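Local coordinates for tRNA (adenine(58)-N(1))-methyltransferase TrmI (Thermus thermophilus, PDB 2PWY), which catalyses the S-adenosyl-L-methionine-dependent methylation of N1 of adenine 58 in tRNA, and is required for growth at extreme temperatures, at residues Y20-K25 with V37-L42; P82-A87 with G244-L249; L92-G97 with R116-K121; A160-A165 with A185-P190; A196-I201 with F248-R253. All blocks are in the same frame, centred on the assembly; numbering follows the deposited sequence.

Contact 1 of 5, residues Y20-K25 with V37-L42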
# COMPACT_ATOMS: atom_id res chain seq x y z
N TYR A 20 26.63 -9.08 -8.77
CA TYR A 20 28.00 -8.70 -8.44
C TYR A 20 28.44 -7.57 -9.35
O TYR A 20 28.34 -7.67 -10.57
CB TYR A 20 28.96 -9.87 -8.65
CG TYR A 20 28.54 -11.16 -7.99
CD1 TYR A 20 29.04 -11.52 -6.74
CD2 TYR A 20 27.66 -12.03 -8.63
CE1 TYR A 20 28.66 -12.72 -6.13
CE2 TYR A 20 27.27 -13.24 -8.03
CZ TYR A 20 27.78 -13.57 -6.78
OH TYR A 20 27.39 -14.75 -6.18
N LEU A 21 28.95 -6.50 -8.74
CA LEU A 21 29.46 -5.37 -9.48
C LEU A 21 30.95 -5.59 -9.71
O LEU A 21 31.71 -5.84 -8.76
CB LEU A 21 29.19 -4.07 -8.71
CG LEU A 21 29.18 -2.71 -9.41
CD1 LEU A 21 28.16 -2.62 -10.56
CD2 LEU A 21 28.88 -1.64 -8.37
N VAL A 22 31.35 -5.54 -10.97
CA VAL A 22 32.73 -5.83 -11.35
C VAL A 22 33.28 -4.66 -12.15
O VAL A 22 32.63 -4.15 -13.06
CB VAL A 22 32.82 -7.16 -12.15
CG1 VAL A 22 34.24 -7.42 -12.64
CG2 VAL A 22 32.31 -8.33 -11.29
N PHE A 23 34.47 -4.21 -11.76
CA PHE A 23 35.17 -3.15 -12.47
C PHE A 23 36.30 -3.84 -13.25
O PHE A 23 37.34 -4.16 -12.68
CB PHE A 23 35.70 -2.10 -11.49
CG PHE A 23 34.61 -1.43 -10.69
CD1 PHE A 23 34.07 -0.21 -11.11
CD2 PHE A 23 34.11 -2.02 -9.53
CE1 PHE A 23 33.04 0.41 -10.37
CE2 PHE A 23 33.08 -1.41 -8.78
CZ PHE A 23 32.55 -0.19 -9.21
N PRO A 24 36.06 -4.12 -14.54
CA PRO A 24 36.97 -4.99 -15.29
C PRO A 24 38.36 -4.40 -15.43
O PRO A 24 38.52 -3.18 -15.54
CB PRO A 24 36.30 -5.11 -16.67
CG PRO A 24 34.90 -4.65 -16.46
CD PRO A 24 34.94 -3.65 -15.37
N LYS A 25 39.37 -5.26 -15.40
CA LYS A 25 40.75 -4.86 -15.63
C LYS A 25 41.46 -6.02 -16.32
O LYS A 25 41.15 -7.18 -16.07
CB LYS A 25 41.44 -4.46 -14.32
CG LYS A 25 41.66 -5.60 -13.34
CD LYS A 25 42.00 -5.11 -11.94
CE LYS A 25 42.59 -6.26 -11.11
NZ LYS A 25 42.44 -6.04 -9.64
N VAL A 37 36.22 -16.59 -13.60
CA VAL A 37 36.16 -16.15 -14.99
C VAL A 37 37.09 -14.95 -15.17
O VAL A 37 36.96 -13.97 -14.43
CB VAL A 37 34.70 -15.74 -15.39
CG1 VAL A 37 34.65 -15.27 -16.84
CG2 VAL A 37 33.73 -16.91 -15.18
N PRO A 38 38.00 -15.01 -16.16
CA PRO A 38 38.85 -13.85 -16.45
C PRO A 38 37.99 -12.67 -16.88
O PRO A 38 36.98 -12.86 -17.58
CB PRO A 38 39.73 -14.30 -17.63
CG PRO A 38 39.56 -15.76 -17.73
CD PRO A 38 38.28 -16.14 -17.08
N HIS A 39 38.38 -11.46 -16.47
CA HIS A 39 37.64 -10.27 -16.88
C HIS A 39 37.49 -10.15 -18.39
O HIS A 39 36.46 -9.68 -18.88
CB HIS A 39 38.29 -9.02 -16.28
CG HIS A 39 38.04 -8.87 -14.81
ND1 HIS A 39 38.39 -7.74 -14.11
CD2 HIS A 39 37.45 -9.70 -13.91
CE1 HIS A 39 38.06 -7.88 -12.84
NE2 HIS A 39 37.47 -9.05 -12.69
N GLU A 40 38.50 -10.60 -19.13
CA GLU A 40 38.43 -10.59 -20.59
C GLU A 40 37.21 -11.34 -21.12
O GLU A 40 36.59 -10.91 -22.09
CB GLU A 40 39.71 -11.19 -21.20
CG GLU A 40 40.97 -10.37 -20.95
CD GLU A 40 41.57 -10.56 -19.55
OE1 GLU A 40 41.08 -11.40 -18.76
OE2 GLU A 40 42.57 -9.87 -19.26
N ALA A 41 36.87 -12.46 -20.49
CA ALA A 41 35.73 -13.27 -20.94
C ALA A 41 34.44 -12.48 -20.77
O ALA A 41 33.52 -12.60 -21.59
CB ALA A 41 35.64 -14.58 -20.17
N LEU A 42 34.38 -11.69 -19.70
CA LEU A 42 33.22 -10.86 -19.38
C LEU A 42 33.03 -9.79 -20.43
O LEU A 42 31.93 -9.57 -20.93
CB LEU A 42 33.36 -10.23 -18.00
CG LEU A 42 33.53 -11.19 -16.82
CD1 LEU A 42 33.80 -10.43 -15.52
CD2 LEU A 42 32.33 -12.11 -16.66

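Contact 2 of 5, residues P82-A87 with G244-L249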
# COMPACT_ATOMS: atom_id res chain seq x y z
N PRO A 82 16.58 4.09 -5.06
CA PRO A 82 16.18 4.47 -6.42
C PRO A 82 14.73 4.95 -6.58
O PRO A 82 14.51 5.94 -7.26
CB PRO A 82 16.45 3.18 -7.21
CG PRO A 82 17.61 2.60 -6.52
CD PRO A 82 17.25 2.78 -5.06
N LYS A 83 13.75 4.31 -5.94
CA LYS A 83 12.36 4.76 -6.09
C LYS A 83 12.19 6.21 -5.60
O LYS A 83 11.40 7.00 -6.14
CB LYS A 83 11.41 3.82 -5.34
CG LYS A 83 11.53 3.86 -3.82
CD LYS A 83 10.54 2.90 -3.17
CE LYS A 83 10.70 2.95 -1.64
NZ LYS A 83 10.30 4.26 -1.04
N ASP A 84 12.94 6.53 -4.55
CA ASP A 84 12.84 7.85 -3.92
C ASP A 84 13.62 8.90 -4.70
O ASP A 84 13.15 10.02 -4.86
CB ASP A 84 13.34 7.77 -2.48
CG ASP A 84 12.56 6.74 -1.66
OD1 ASP A 84 11.32 6.80 -1.70
OD2 ASP A 84 13.19 5.88 -1.01
N ALA A 85 14.81 8.54 -5.19
CA ALA A 85 15.64 9.47 -5.96
C ALA A 85 14.92 9.84 -7.27
O ALA A 85 14.87 11.01 -7.66
CB ALA A 85 17.01 8.88 -6.23
N SER A 86 14.33 8.83 -7.91
CA SER A 86 13.49 9.01 -9.09
C SER A 86 12.35 10.01 -8.83
O SER A 86 12.14 10.96 -9.61
CB SER A 86 12.92 7.64 -9.50
OG SER A 86 12.08 7.75 -10.63
N ALA A 87 11.61 9.81 -7.73
CA ALA A 87 10.52 10.71 -7.36
C ALA A 87 11.03 12.11 -7.04
O ALA A 87 10.40 13.11 -7.42
CB ALA A 87 9.71 10.14 -6.21
N GLY A 244 9.21 -2.18 2.81
CA GLY A 244 7.97 -1.54 3.27
C GLY A 244 8.07 -0.02 3.36
O GLY A 244 7.08 0.70 3.15
N HIS A 245 9.26 0.46 3.66
CA HIS A 245 9.46 1.89 3.87
C HIS A 245 10.93 2.19 3.72
O HIS A 245 11.78 1.36 4.07
CB HIS A 245 9.00 2.27 5.28
CG HIS A 245 9.22 3.72 5.61
ND1 HIS A 245 8.47 4.73 5.06
CD2 HIS A 245 10.10 4.31 6.44
CE1 HIS A 245 8.88 5.89 5.53
NE2 HIS A 245 9.87 5.67 6.37
N THR A 246 11.23 3.36 3.17
CA THR A 246 12.59 3.88 3.18
C THR A 246 12.56 5.24 3.88
O THR A 246 13.16 5.42 4.96
CB THR A 246 13.17 3.98 1.75
OG1 THR A 246 12.26 4.71 0.90
CG2 THR A 246 13.37 2.58 1.18
N ALA A 247 11.86 6.20 3.26
CA ALA A 247 11.70 7.53 3.82
C ALA A 247 10.47 8.25 3.27
O ALA A 247 9.93 7.85 2.23
CB ALA A 247 12.96 8.38 3.55
N PHE A 248 10.06 9.29 3.97
CA PHE A 248 9.09 10.24 3.48
C PHE A 248 9.78 11.30 2.65
O PHE A 248 10.93 11.63 2.92
CB PHE A 248 8.40 10.91 4.67
CG PHE A 248 7.70 9.95 5.56
CD1 PHE A 248 6.40 9.56 5.26
CD2 PHE A 248 8.34 9.40 6.66
CE1 PHE A 248 5.73 8.63 6.07
CE2 PHE A 248 7.67 8.48 7.49
CZ PHE A 248 6.38 8.09 7.18
N LEU A 249 9.07 11.82 1.66
CA LEU A 249 9.54 12.97 0.89
C LEU A 249 8.69 14.18 1.26
O LEU A 249 7.45 14.11 1.27
CB LEU A 249 9.44 12.71 -0.62
CG LEU A 249 10.15 11.48 -1.19
CD1 LEU A 249 10.05 11.46 -2.70
CD2 LEU A 249 11.59 11.47 -0.76
O HOH W 1 9.26 4.92 1.71
O HOH W 2 9.15 7.93 -0.32

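Contact 3 of 5, residues L92-G97 with R116-K121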
# COMPACT_ATOMS: atom_id res chain seq x y z
N LEU A 92 11.19 17.86 -7.76
CA LEU A 92 12.05 19.03 -7.96
C LEU A 92 11.89 19.66 -9.35
O LEU A 92 12.39 20.77 -9.61
CB LEU A 92 13.52 18.64 -7.73
CG LEU A 92 13.95 18.46 -6.28
CD1 LEU A 92 15.24 17.68 -6.19
CD2 LEU A 92 14.08 19.81 -5.55
N ASP A 93 11.16 18.96 -10.22
CA ASP A 93 10.87 19.43 -11.58
C ASP A 93 12.16 19.82 -12.32
O ASP A 93 12.27 20.90 -12.90
CB ASP A 93 9.86 20.59 -11.54
CG ASP A 93 9.40 20.99 -12.92
OD1 ASP A 93 9.10 20.07 -13.72
OD2 ASP A 93 9.37 22.22 -13.20
N LEU A 94 13.15 18.92 -12.28
CA LEU A 94 14.45 19.20 -12.89
C LEU A 94 14.46 18.89 -14.37
O LEU A 94 14.03 17.82 -14.80
CB LEU A 94 15.56 18.41 -12.19
CG LEU A 94 15.75 18.72 -10.70
CD1 LEU A 94 16.82 17.84 -10.16
CD2 LEU A 94 16.09 20.21 -10.46
N ALA A 95 14.98 19.84 -15.14
CA ALA A 95 15.09 19.74 -16.59
C ALA A 95 16.53 20.06 -16.98
O ALA A 95 17.28 20.63 -16.18
CB ALA A 95 14.12 20.71 -17.26
N PRO A 96 16.94 19.68 -18.21
CA PRO A 96 18.31 19.99 -18.62
C PRO A 96 18.66 21.46 -18.48
O PRO A 96 17.85 22.33 -18.83
CB PRO A 96 18.34 19.56 -20.08
CG PRO A 96 17.30 18.48 -20.18
CD PRO A 96 16.20 18.94 -19.25
N GLY A 97 19.86 21.72 -17.99
CA GLY A 97 20.38 23.08 -17.89
C GLY A 97 20.18 23.70 -16.53
O GLY A 97 20.74 24.77 -16.24
N ARG A 116 22.13 13.27 -13.96
CA ARG A 116 21.41 12.90 -15.19
C ARG A 116 20.35 13.90 -15.55
O ARG A 116 20.20 14.24 -16.73
CB ARG A 116 20.72 11.55 -15.04
CG ARG A 116 21.63 10.36 -15.19
CD ARG A 116 20.77 9.11 -15.24
NE ARG A 116 21.58 7.97 -15.61
CZ ARG A 116 21.10 6.74 -15.78
NH1 ARG A 116 19.81 6.48 -15.59
NH2 ARG A 116 21.94 5.77 -16.13
N ALA A 117 19.58 14.33 -14.54
CA ALA A 117 18.44 15.22 -14.77
C ALA A 117 18.84 16.58 -15.32
O ALA A 117 18.16 17.11 -16.19
CB ALA A 117 17.61 15.36 -13.50
N VAL A 118 19.93 17.15 -14.83
CA VAL A 118 20.29 18.51 -15.25
C VAL A 118 21.24 18.51 -16.44
O VAL A 118 21.35 19.50 -17.16
CB VAL A 118 20.84 19.37 -14.08
CG1 VAL A 118 19.84 19.40 -12.91
CG2 VAL A 118 22.19 18.86 -13.60
N GLY A 119 21.93 17.38 -16.64
CA GLY A 119 22.78 17.17 -17.82
C GLY A 119 24.01 18.05 -17.93
O GLY A 119 24.31 18.83 -17.03
N GLU A 120 24.73 17.92 -19.04
CA GLU A 120 26.06 18.53 -19.17
C GLU A 120 26.09 20.06 -19.09
O GLU A 120 27.13 20.65 -18.77
CB GLU A 120 26.77 18.04 -20.45
CG GLU A 120 26.06 18.41 -21.73
CD GLU A 120 26.75 17.85 -22.98
OE1 GLU A 120 27.58 16.92 -22.86
OE2 GLU A 120 26.45 18.36 -24.08
N LYS A 121 24.97 20.69 -19.40
CA LYS A 121 24.89 22.15 -19.32
C LYS A 121 24.30 22.61 -17.99
O LYS A 121 24.28 23.81 -17.70
CB LYS A 121 24.12 22.70 -20.52
CG LYS A 121 24.89 22.50 -21.82
CD LYS A 121 24.20 23.10 -23.03
CE LYS A 121 25.10 22.95 -24.27
NZ LYS A 121 24.41 23.43 -25.50
O HOH W 3 15.81 16.12 -16.95

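Contact 4 of 5, residues A160-A165 with A185-P190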
# COMPACT_ATOMS: atom_id res chain seq x y z
N ALA A 160 27.96 27.52 3.47
CA ALA A 160 28.28 27.67 2.05
C ALA A 160 28.13 29.12 1.58
O ALA A 160 27.24 29.83 2.02
CB ALA A 160 27.39 26.78 1.21
N GLU A 161 29.03 29.55 0.70
CA GLU A 161 28.86 30.82 -0.01
C GLU A 161 28.02 30.57 -1.25
O GLU A 161 28.48 29.90 -2.18
CB GLU A 161 30.21 31.40 -0.40
CG GLU A 161 31.00 31.89 0.78
CD GLU A 161 32.34 32.47 0.38
OE1 GLU A 161 32.76 32.32 -0.79
OE2 GLU A 161 32.97 33.07 1.26
N LEU A 162 26.80 31.09 -1.26
CA LEU A 162 25.85 30.81 -2.33
C LEU A 162 25.28 32.08 -2.93
O LEU A 162 25.08 33.07 -2.23
CB LEU A 162 24.69 29.93 -1.81
CG LEU A 162 25.05 28.52 -1.31
CD1 LEU A 162 23.81 27.73 -0.94
CD2 LEU A 162 25.90 27.75 -2.32
N GLU A 163 25.00 32.05 -4.24
CA GLU A 163 24.31 33.15 -4.90
C GLU A 163 22.81 33.06 -4.63
O GLU A 163 22.21 32.01 -4.82
CB GLU A 163 24.55 33.12 -6.41
CG GLU A 163 25.96 33.45 -6.81
CD GLU A 163 26.13 33.50 -8.30
OE1 GLU A 163 25.98 32.44 -8.95
OE2 GLU A 163 26.40 34.60 -8.82
N GLU A 164 22.22 34.18 -4.22
CA GLU A 164 20.78 34.21 -3.95
C GLU A 164 19.94 33.93 -5.20
O GLU A 164 20.21 34.44 -6.28
CB GLU A 164 20.38 35.57 -3.35
CG GLU A 164 18.88 35.71 -3.11
CD GLU A 164 18.52 37.00 -2.38
OE1 GLU A 164 17.40 37.51 -2.61
OE2 GLU A 164 19.34 37.51 -1.60
N ALA A 165 18.92 33.09 -5.03
CA ALA A 165 17.96 32.82 -6.11
C ALA A 165 18.66 32.34 -7.39
O ALA A 165 18.24 32.68 -8.50
CB ALA A 165 17.07 34.05 -6.38
N ALA A 185 16.64 28.66 1.58
CA ALA A 185 15.72 29.74 1.20
C ALA A 185 16.45 30.84 0.43
O ALA A 185 15.92 31.40 -0.52
CB ALA A 185 15.03 30.32 2.42
N LEU A 186 17.68 31.14 0.83
CA LEU A 186 18.49 32.12 0.11
C LEU A 186 18.79 31.65 -1.32
O LEU A 186 18.60 32.40 -2.27
CB LEU A 186 19.79 32.40 0.87
CG LEU A 186 20.73 33.42 0.23
CD1 LEU A 186 20.17 34.81 0.38
CD2 LEU A 186 22.07 33.32 0.91
N ALA A 187 19.23 30.39 -1.44
CA ALA A 187 19.66 29.82 -2.71
C ALA A 187 18.55 29.64 -3.74
O ALA A 187 18.75 29.87 -4.92
CB ALA A 187 20.37 28.46 -2.45
N LEU A 188 17.37 29.23 -3.27
CA LEU A 188 16.32 28.75 -4.15
C LEU A 188 15.50 29.87 -4.82
O LEU A 188 15.00 30.78 -4.15
CB LEU A 188 15.40 27.82 -3.34
CG LEU A 188 14.26 27.11 -4.09
CD1 LEU A 188 14.80 26.27 -5.27
CD2 LEU A 188 13.50 26.24 -3.10
N LYS A 189 15.34 29.77 -6.14
CA LYS A 189 14.48 30.70 -6.88
C LYS A 189 13.06 30.69 -6.34
O LYS A 189 12.54 29.61 -6.02
CB LYS A 189 14.47 30.33 -8.36
CG LYS A 189 15.77 30.68 -9.06
CD LYS A 189 15.78 30.18 -10.49
CE LYS A 189 17.16 30.43 -11.11
NZ LYS A 189 17.16 29.96 -12.52
N PRO A 190 12.41 31.87 -6.23
CA PRO A 190 10.99 31.94 -5.90
C PRO A 190 10.14 30.98 -6.74
O PRO A 190 10.34 30.87 -7.96
CB PRO A 190 10.64 33.40 -6.21
CG PRO A 190 11.91 34.14 -5.86
CD PRO A 190 13.01 33.22 -6.36

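Contact 5 of 5, residues A196-I201 with F248-R253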
# COMPACT_ATOMS: atom_id res chain seq x y z
N ALA A 196 12.99 17.23 0.67
CA ALA A 196 13.79 16.53 1.69
C ALA A 196 13.34 15.09 1.86
O ALA A 196 12.14 14.79 1.84
CB ALA A 196 13.72 17.24 3.03
N TYR A 197 14.33 14.22 2.08
CA TYR A 197 14.14 12.78 2.29
C TYR A 197 14.36 12.51 3.77
O TYR A 197 15.42 12.83 4.32
CB TYR A 197 15.18 12.09 1.41
CG TYR A 197 15.33 10.58 1.44
CD1 TYR A 197 14.60 9.77 0.56
CD2 TYR A 197 16.28 9.98 2.26
CE1 TYR A 197 14.79 8.38 0.54
CE2 TYR A 197 16.48 8.58 2.24
CZ TYR A 197 15.74 7.80 1.38
OH TYR A 197 15.94 6.44 1.35
N LEU A 198 13.35 11.95 4.44
CA LEU A 198 13.41 11.75 5.89
C LEU A 198 12.77 10.42 6.31
O LEU A 198 11.61 10.17 5.99
CB LEU A 198 12.67 12.88 6.59
CG LEU A 198 13.34 14.25 6.60
CD1 LEU A 198 12.35 15.32 7.09
CD2 LEU A 198 14.63 14.24 7.45
N PRO A 199 13.53 9.57 7.02
CA PRO A 199 12.97 8.26 7.38
C PRO A 199 11.79 8.29 8.36
O PRO A 199 10.87 7.45 8.23
CB PRO A 199 14.16 7.52 8.02
CG PRO A 199 15.38 8.30 7.62
CD PRO A 199 14.93 9.72 7.48
N ASN A 200 11.81 9.20 9.32
CA ASN A 200 10.86 9.18 10.44
C ASN A 200 9.79 10.25 10.31
O ASN A 200 10.09 11.40 9.95
CB ASN A 200 11.60 9.37 11.78
CG ASN A 200 12.47 8.18 12.13
OD1 ASN A 200 11.97 7.14 12.53
ND2 ASN A 200 13.78 8.34 11.97
N ILE A 201 8.56 9.88 10.63
CA ILE A 201 7.48 10.87 10.61
C ILE A 201 7.72 12.01 11.63
O ILE A 201 7.27 13.13 11.42
CB ILE A 201 6.09 10.22 10.80
CG1 ILE A 201 4.97 11.12 10.25
CG2 ILE A 201 5.85 9.86 12.27
CD1 ILE A 201 5.07 11.44 8.74
N PHE A 248 10.06 9.29 3.97
CA PHE A 248 9.09 10.24 3.48
C PHE A 248 9.78 11.30 2.65
O PHE A 248 10.93 11.63 2.92
CB PHE A 248 8.40 10.91 4.67
CG PHE A 248 7.70 9.95 5.56
CD1 PHE A 248 6.40 9.56 5.26
CD2 PHE A 248 8.34 9.40 6.66
CE1 PHE A 248 5.73 8.63 6.07
CE2 PHE A 248 7.67 8.48 7.49
CZ PHE A 248 6.38 8.09 7.18
N LEU A 249 9.07 11.82 1.66
CA LEU A 249 9.54 12.97 0.89
C LEU A 249 8.69 14.18 1.26
O LEU A 249 7.45 14.11 1.27
CB LEU A 249 9.44 12.71 -0.62
CG LEU A 249 10.15 11.48 -1.19
CD1 LEU A 249 10.05 11.46 -2.70
CD2 LEU A 249 11.59 11.47 -0.76
N VAL A 250 9.36 15.29 1.57
CA VAL A 250 8.70 16.53 1.96
C VAL A 250 9.08 17.62 0.94
O VAL A 250 10.27 17.93 0.78
CB VAL A 250 9.14 16.98 3.38
CG1 VAL A 250 8.45 18.28 3.75
CG2 VAL A 250 8.84 15.89 4.43
N ALA A 251 8.07 18.17 0.26
CA ALA A 251 8.29 19.20 -0.76
C ALA A 251 7.80 20.54 -0.23
O ALA A 251 6.66 20.67 0.24
CB ALA A 251 7.56 18.86 -2.07
N LEU A 252 8.66 21.54 -0.31
CA LEU A 252 8.32 22.92 0.06
C LEU A 252 8.46 23.79 -1.17
O LEU A 252 9.39 23.58 -1.96
CB LEU A 252 9.30 23.43 1.14
CG LEU A 252 9.51 22.55 2.38
CD1 LEU A 252 10.63 23.15 3.25
CD2 LEU A 252 8.24 22.45 3.17
N ARG A 253 7.57 24.77 -1.32
CA ARG A 253 7.72 25.75 -2.41
C ARG A 253 8.21 27.07 -1.85
O ARG A 253 7.64 27.57 -0.87
CB ARG A 253 6.40 25.95 -3.16
CG ARG A 253 6.54 26.71 -4.47
CD ARG A 253 5.19 27.16 -5.00
NE ARG A 253 4.34 26.09 -5.55
CZ ARG A 253 4.30 25.73 -6.83
NH1 ARG A 253 5.09 26.29 -7.73
NH2 ARG A 253 3.46 24.77 -7.20

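Contact 1 of 5, residues Y20-K25 with V37-L42
The imidazole of His39, on the first turn of a short helix, fills the angle made by Val22, Pro24 and Lys25 where strand 19-22 runs out into a loop. His39 CB sits 3.4 Å from Lys25 O, and with CG placed anti to the carbonyl carbon (chi1 -74°) the ring is carried on toward the loop. ND1 comes next and does the polar work: Lys25 N donates to His39 ND1 at 3.0 Å, with Lys25 N 8° out of the ring plane and an angle of 154° at the hydrogen. With ND1 as acceptor, the bond helps to set the rotation of the ring. Beside it, Pro24 CA lies 3.3 Å from His39 ND1. Farther out, His39 CE1 passes 3.8 Å from Phe23 O. At the tip, His39 NE2 meets Val22 CG1 at 3.6 Å, the methyl standing over one face of the imidazole in a CH-pi contact. Val22 CG1 also reaches Leu42 CD1 at 4.2 Å, one helical turn after His39, and Leu42 goes on to pack against Leu10 and Leu12 of strand 10-13. On the outer side, the carboxylate of Glu40 turns back to the backbone N of Gly27. A buried histidine thus fastens helix 39-45 to the edge strand of the small antiparallel sheet in the N-terminal domain, which may take part in tRNA recognition.

Contact 2 of 5, residues P82-A87 with G244-L249
Thr246 and Lys83 reach toward each other tip to tip, while the carboxylate of Asp84 meets the same threonine hydroxyl from the helix side. Lys83 NZ donates to Thr246 OG1 at 2.8 Å. Asp84 OD2 lies 2.4 Å from Thr246 OG1, a hydrogen bond so short that its exact length is doubtful. The lysine chain runs extended until its last torsion (chi4 67°), where it bends. Lys83 NZ forms a salt bridge with Asp84 OD1 at 2.8 Å, approaching the syn side of the carboxylate 21° out of its plane. It also bonds Val224 O; the ammonium thus has several acceptors, which probably holds it in position. Two waters complete the network. One accepts from Lys83 NZ and Thr246 N and donates to Ala247 O; the other donates to both Asp84 OD1 and Ala247 O, at 2.7 Å from the latter. One helical turn on, the chemistry becomes apolar: Leu249 CD1 touches Ala87 CB at 3.8 Å and lies 4.0 Å from Asp84 O. All this lies in the class I methyltransferase domain, the side chain of Asp84 about 9 Å from the bound S-adenosyl-L-homocysteine. Helix 82-91 is thereby laid against the start of strand 248-254, with Tyr197 of strand 192-198 bordering Asp84 and Thr246, and Val224 of strand 216-232 bordering Asp84 and Ala87. Ser86 of this helix meets a neighbouring subunit through its hydroxyl.

Contact 3 of 5, residues L92-G97 with R116-K121
Leu94 overlaps the last turn of helix 109-118, its CB resting 3.9 Å from Ala117 CB. The two segments lie in the Rossmann-like catalytic domain of the class I methyltransferases: one leads into strand 99-103, and the other closes the helix that follows that strand. The contact thus joins the entrance and the exit of a single strand-turn-helix unit. With CG anti to the carbonyl carbon (chi1 -61°), the isobutyl group of Leu94 continues past the alanine, and its CD1 comes 4.4 Å from Val118 CG1, a looser touch. Beyond the leucine the contact passes to the backbone. The direction from Leu94 to Gly97 lies only 15° from that between Ala117 and Lys121, and Pro96 CA packs at 3.4 Å against Val118 O in a CA-H...O contact. A water lies within hydrogen-bonding distance of both Leu94 O and Ala117 O. Positive phi occurs at Asp93, Gly119 and Gly97. Asp93 ends the preceding helix in a Schellman motif, Gly119 leaves helix 109-118 with a phi that favours glycine, and at Gly97 a CB would be jammed against the preceding carbonyl O. Around this contact lies a subunit interface: Asp93 pairs with Arg192 of its own chain and Arg116 of a neighbouring subunit, and Lys121 with Glu120 of that same subunit. Val118 O, in the last helical residue, accepts from Gly97 N at 2.8 Å, an almost straight bond of 175° at the hydrogen.

Contact 4 of 5, residues A160-A165 with A185-P190
Leu162 CD1 presses on Ala187 CB at 3.8 Å, marking the more buried, apolar end of a contact between the loop leading into strand 167-173 and the end of helix 181-187. Both belong to the Rossmann-like domain that binds S-adenosyl-L-methionine. Tyr127, Leu101 and Tyr167 of the central sheet also receive Leu162, and the last two receive Ala187 as well, so this end is bound into the apolar interior. Toward solvent, on the exposed Glu164 side, the packing changes character. Glu164 crosses Leu186 at about a right angle: its CG, anti to the backbone N (chi1 177°), lies 3.4 Å from Leu186 O, and the extended chain carries its OE2 to 3.4 Å from Leu186 CD1, a carboxylate oxygen against a methyl in van der Waals contact. Ala165, with positive phi, sets its CB 4.1 Å from Pro190 CD. Lys189 runs outward with its chain extended, CG packing 3.2 Å from Ala165 O, before its ammonium forms a salt bridge with Asp168. With alanine at the Lys189 position, Asp168 would probably lose its charged mate, and the carbonyl of Ala165 the aliphatic chain that now lies over it. On this outer side a backbone bond ties the loop to the helix end: Ala165 N donates to Leu186 O at 2.9 Å, with 161° at the hydrogen.

Contact 5 of 5, residues A196-I201 with F248-R253
A first torsion of -60° sets the ring of Phe248 anti to its carbonyl carbon; one of -158° directs CG1 of Ile201 away from its backbone N, and the next torsion turns CD1 over the ring. Ile201 CD1 stands 3.9 Å from the centroid of the Phe248 ring and only 12° off the normal, a CH-pi contact nearly central on the face. Phe248 CE2 meets the turn after strand 192-198, lying 3.4 Å from Pro199 O, and Leu198 O lies at the ring edge. An alanine in place of Phe248 is likely to open a gap under Ile201 CD1 and remove its aromatic partner. The backbones form a regular antiparallel ladder. Ala196 and Val250 make one hydrogen-bonded pair, Ala196 N to Val250 O and Val250 N to Ala196 O, both 2.8 Å; Leu198 and Phe248 make the other, where Phe248 N donates to Leu198 O at 2.7 Å. Tyr197 and Leu249 form the non-hydrogen-bonded pair between them. On their face of the sheet, Leu249 CD2 touches Tyr197 CD1 at 3.7 Å, near the plane of the phenol ring. The side chain of Tyr197 is also about 3 Å from that of Asp173, which binds S-adenosyl-L-methionine. On the other face, Leu198 CD1 approaches Val250 CG2 at 4.4 Å. Strand 248-254 lies between 192-198 and 216-232 in the mixed sheet. Helix 82-91 covers Tyr197 and Leu249, whereas Leu207 of helix 201-211 covers Ala196, Leu198 and Val250; past the turn, Asn200 bonds Ala236 of a neighbouring subunit.

Contacts 2 and 5 are the buried ones and share Phe248 and Leu249: contact 5 builds the sheet by a backbone ladder, and contact 2 lays a helix on it through a charged network with two waters, their centres about 10 Å apart. Contacts 3 and 4 are partly buried and alike in chemistry, each tying a loop to a helix end with one backbone bond and a few apolar touches; contact 3 borders a subunit interface, as do contacts 2 and 5. Contact 1, also partly buried, stands apart in the N-terminal domain, its centre about 45 Å from that of contact 4, and relies on a histidine ring where the others use backbone pairing, aliphatic groups or ions.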